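Local coordinates for protein DyP-type peroxidase (Thermobifida cellulosilytica, PDB 4GS1) that probably uses hydrogen peroxide to oxidise dyes and other organic substrates at a haem iron, as a peroxidase of the DyP type, at residues 153-157 against 158-162; 163-166 against 167-171. All coordinates share one frame; numbering follows the deposited sequence.

Contact 1 of 2, residues 153-157 against 158-162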
loop_
_atom_site.group_PDB
_atom_site.type_symbol
_atom_site.label_atom_id
_atom_site.label_comp_id
_atom_site.label_asym_id
_atom_site.label_seq_id
_atom_site.Cartn_x
_atom_site.Cartn_y
_atom_site.Cartn_z
ATOM N N VAL B 153 -13.396 -1.634 -2.751
ATOM C CA VAL B 153 -12.906 -1.489 -4.114
ATOM C C VAL B 153 -11.684 -2.382 -4.252
ATOM O O VAL B 153 -10.790 -2.342 -3.411
ATOM C CB VAL B 153 -12.544 -0.024 -4.435
ATOM C CG1 VAL B 153 -12.357 0.157 -5.940
ATOM C CG2 VAL B 153 -13.623 0.935 -3.923
ATOM N N GLY B 154 -11.642 -3.205 -5.297
ATOM C CA GLY B 154 -10.531 -4.122 -5.458
ATOM C C GLY B 154 -9.987 -4.095 -6.872
ATOM O O GLY B 154 -10.726 -3.857 -7.815
ATOM N N ALA B 155 -8.691 -4.339 -7.017
ATOM C CA ALA B 155 -8.082 -4.448 -8.339
ATOM C C ALA B 155 -6.755 -5.156 -8.238
ATOM O O ALA B 155 -6.181 -5.242 -7.158
ATOM C CB ALA B 155 -7.903 -3.072 -8.962
ATOM N N GLU B 156 -6.263 -5.661 -9.363
ATOM C CA GLU B 156 -4.983 -6.365 -9.388
ATOM C C GLU B 156 -3.821 -5.376 -9.506
ATOM O O GLU B 156 -2.657 -5.767 -9.436
ATOM C CB GLU B 156 -4.970 -7.368 -10.556
ATOM C CG GLU B 156 -3.758 -8.319 -10.626
ATOM C CD GLU B 156 -3.717 -9.353 -9.506
ATOM O OE1 GLU B 156 -4.737 -9.554 -8.812
ATOM O OE2 GLU B 156 -2.651 -9.984 -9.327
ATOM N N ASP B 157 -4.140 -4.092 -9.664
ATOM C CA ASP B 157 -3.110 -3.060 -9.808
ATOM C C ASP B 157 -3.416 -1.871 -8.897
ATOM O O ASP B 157 -4.565 -1.437 -8.830
ATOM C CB ASP B 157 -3.025 -2.597 -11.266
ATOM C CG ASP B 157 -1.935 -1.583 -11.477
ATOM O OD1 ASP B 157 -0.782 -1.993 -11.738
ATOM O OD2 ASP B 157 -2.221 -0.371 -11.353
ATOM N N PRO B 158 -2.396 -1.348 -8.185
ATOM C CA PRO B 158 -2.658 -0.296 -7.195
ATOM C C PRO B 158 -3.005 1.065 -7.813
ATOM O O PRO B 158 -3.668 1.868 -7.157
ATOM C CB PRO B 158 -1.331 -0.211 -6.418
ATOM C CG PRO B 158 -0.291 -0.631 -7.440
ATOM C CD PRO B 158 -0.973 -1.752 -8.196
ATOM N N MET B 159 -2.556 1.331 -9.034
ATOM C CA MET B 159 -2.892 2.594 -9.691
ATOM C C MET B 159 -4.321 2.563 -10.242
ATOM O O MET B 159 -5.065 3.546 -10.125
ATOM C CB MET B 159 -1.871 2.914 -10.787
ATOM C CG MET B 159 -2.046 4.269 -11.400
ATOM S SD MET B 159 -1.858 5.570 -10.170
ATOM C CE MET B 159 -0.989 6.778 -11.174
ATOM N N VAL B 160 -4.714 1.437 -10.827
ATOM C CA VAL B 160 -6.110 1.265 -11.220
ATOM C C VAL B 160 -7.001 1.436 -9.989
ATOM O O VAL B 160 -8.005 2.154 -10.027
ATOM C CB VAL B 160 -6.341 -0.116 -11.860
ATOM C CG1 VAL B 160 -7.840 -0.362 -12.101
ATOM C CG2 VAL B 160 -5.553 -0.221 -13.161
ATOM N N LEU B 161 -6.609 0.807 -8.886
ATOM C CA LEU B 161 -7.375 0.905 -7.646
ATOM C C LEU B 161 -7.485 2.335 -7.131
ATOM O O LEU B 161 -8.580 2.786 -6.813
ATOM C CB LEU B 161 -6.772 0.002 -6.563
ATOM C CG LEU B 161 -7.418 0.078 -5.178
ATOM C CD1 LEU B 161 -8.880 -0.283 -5.249
ATOM C CD2 LEU B 161 -6.678 -0.851 -4.209
ATOM N N ALA B 162 -6.362 3.052 -7.045
ATOM C CA ALA B 162 -6.395 4.411 -6.496
ATOM C C ALA B 162 -7.251 5.348 -7.347
ATOM O O ALA B 162 -7.946 6.218 -6.819
ATOM C CB ALA B 162 -4.975 4.967 -6.341
#
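In D157 the first torsion (chi1 -177°) swings CG away from the backbone N, and with the carboxylate turned to chi2 88° this brings OD2 to the N-terminal end of the helix that begins at P158. There OD2 grips two backbone N-H groups in the manner of a classical N-cap. M159 N lies 2.9 Å from D157 OD2 and meets it from above the carboxylate plane in a rather bent bond, whereas V160 N, 3.1 Å from the same OD2, reaches its anti lone pair in a nearly straight one. The backbone of the cap residue contributes as well: D157 O accepts from L161 N at 3.0 Å. The three N-H groups of the buried helix start each thereby find an acceptor on D157, and the positive end of the helix would probably favour a charged carboxylate. The other oxygen, OD1, accepts from T188 N of the second subunit, which ties the cap to the dimer interface. Replacing D157 with an alanine would probably leave M159 N and V160 N without their side-chain acceptor and T188 N of the second subunit without its mate. Beyond the cap the chain folds back, and helix residues come to lie over the strand they have just left. L161 extends its CD1 branch to V153, touching CG1 at 3.6 Å, while its CB rests 4.1 Å from A155 CB. V160 CG1 reaches the same methyl group of A155 from the neighbouring helix position. The short axes of 153-155 and 158-162 run nearly antiparallel at 155°, a tight strand-to-helix turn of the ferredoxin-like fold. Strand 149-155 sits between strands 106-111 and 50-58 in its antiparallel sheet, and F50 of the latter packs against both P158 and L161.

Contact 2 of 2, residues 163-166 against 167-171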
loop_
_atom_site.group_PDB
_atom_site.type_symbol
_atom_site.label_atom_id
_atom_site.label_comp_id
_atom_site.label_asym_id
_atom_site.label_seq_id
_atom_site.Cartn_x
_atom_site.Cartn_y
_atom_site.Cartn_z
ATOM N N ALA B 163 -7.219 5.159 -8.659
ATOM C CA ALA B 163 -8.013 5.991 -9.552
ATOM C C ALA B 163 -9.501 5.735 -9.341
ATOM O O ALA B 163 -10.294 6.674 -9.307
ATOM C CB ALA B 163 -7.620 5.748 -11.008
ATOM N N ALA B 164 -9.874 4.469 -9.180
ATOM C CA ALA B 164 -11.270 4.109 -8.959
ATOM C C ALA B 164 -11.759 4.672 -7.631
ATOM O O ALA B 164 -12.864 5.206 -7.544
ATOM C CB ALA B 164 -11.446 2.593 -8.995
ATOM N N VAL B 165 -10.932 4.548 -6.595
ATOM C CA VAL B 165 -11.291 5.034 -5.272
ATOM C C VAL B 165 -11.539 6.542 -5.267
ATOM O O VAL B 165 -12.549 7.011 -4.731
ATOM C CB VAL B 165 -10.205 4.678 -4.255
ATOM C CG1 VAL B 165 -10.388 5.486 -2.963
ATOM C CG2 VAL B 165 -10.254 3.184 -3.957
ATOM N N ASP B 166 -10.634 7.297 -5.874
ATOM C CA ASP B 166 -10.771 8.756 -5.869
ATOM C C ASP B 166 -12.033 9.173 -6.617
ATOM O O ASP B 166 -12.752 10.093 -6.201
ATOM C CB ASP B 166 -9.516 9.426 -6.450
ATOM C CG ASP B 166 -8.297 9.296 -5.529
ATOM O OD1 ASP B 166 -8.492 9.108 -4.312
ATOM O OD2 ASP B 166 -7.147 9.384 -6.022
ATOM N N GLU B 167 -12.313 8.481 -7.717
ATOM C CA GLU B 167 -13.529 8.743 -8.479
ATOM C C GLU B 167 -14.798 8.492 -7.652
ATOM O O GLU B 167 -15.698 9.336 -7.611
ATOM C CB GLU B 167 -13.542 7.907 -9.766
ATOM C CG GLU B 167 -14.839 8.004 -10.554
ATOM C CD GLU B 167 -14.812 7.185 -11.837
ATOM O OE1 GLU B 167 -13.724 7.028 -12.439
ATOM O OE2 GLU B 167 -15.885 6.694 -12.240
ATOM N N LEU B 168 -14.869 7.341 -6.985
ATOM C CA LEU B 168 -16.066 6.992 -6.218
ATOM C C LEU B 168 -16.298 7.908 -5.017
ATOM O O LEU B 168 -17.436 8.314 -4.747
ATOM C CB LEU B 168 -16.010 5.520 -5.772
ATOM C CG LEU B 168 -16.216 4.495 -6.889
ATOM C CD1 LEU B 168 -15.612 3.139 -6.499
ATOM C CD2 LEU B 168 -17.695 4.328 -7.198
ATOM N N VAL B 169 -15.228 8.248 -4.303
ATOM C CA VAL B 169 -15.362 9.091 -3.117
ATOM C C VAL B 169 -15.775 10.508 -3.505
ATOM O O VAL B 169 -16.652 11.105 -2.883
ATOM C CB VAL B 169 -14.055 9.118 -2.308
ATOM C CG1 VAL B 169 -14.147 10.136 -1.175
ATOM C CG2 VAL B 169 -13.774 7.732 -1.746
ATOM N N ALA B 170 -15.163 11.031 -4.561
ATOM C CA ALA B 170 -15.463 12.391 -4.997
ATOM C C ALA B 170 -16.877 12.484 -5.563
ATOM O O ALA B 170 -17.502 13.550 -5.502
ATOM C CB ALA B 170 -14.448 12.852 -6.018
ATOM N N ALA B 171 -17.384 11.374 -6.100
ATOM C CA ALA B 171 -18.690 11.379 -6.760
ATOM C C ALA B 171 -19.842 11.685 -5.806
ATOM O O ALA B 171 -20.849 12.266 -6.217
ATOM C CB ALA B 171 -18.936 10.061 -7.490
#
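From A163 to A170 the backbone repeats regular alpha-helical i to i+4 bonding, with E167 N on A163 O at 3.1 Å, L168 N on A164 O, V169 N on V165 O at 3.0 Å, and A170 N on D166 O. Side chains follow the same spacing. V169 CG2 sits beyond the oxygen end of the V165 carbonyl, 3.3 Å from V165 O, and meets V165 CG1 at 4.2 Å in an apolar contact one helical turn along. L168 has CG beside its backbone N (chi1 -72°), which lays CG 3.5 Å from A164 O and CD1 alongside the same oxygen. In the ferredoxin-like half of a DyP-type peroxidase such a helix packs on an antiparallel sheet, and here L168 rests on L151 of strand 149-155 while V165 covers H52 and I54 of strand 50-58. E167 CB sits 3.5 Å from A163 O, and its extended chain carries the carboxylate to helix 66-90, where OE2 pairs with R86 in a salt bridge and accepts from H83. D166 turns instead to the second subunit, its OD1 forming a salt bridge with R334 of that chain, and W328 of the same neighbouring subunit packs against V165 and V169.

Contact 1 closes at A162 and contact 2 opens at the next residue, so the two follow in series along one chain, with centres about 11 Å apart. Helix 158-172 is common to both: the first covers its start and the turn out of strand 149-155, the second its middle and later part. They also meet directly through V153, whose CG2 lies 3.9 Å from L168 CD1 and whose CG1 lies 4.0 Å from A164 CB. One strand residue thus packs against successive helix turns, seating the helix on the sheet of the N-terminal family region. Both contacts also touch the second subunit, so this helix serves fold and dimer together.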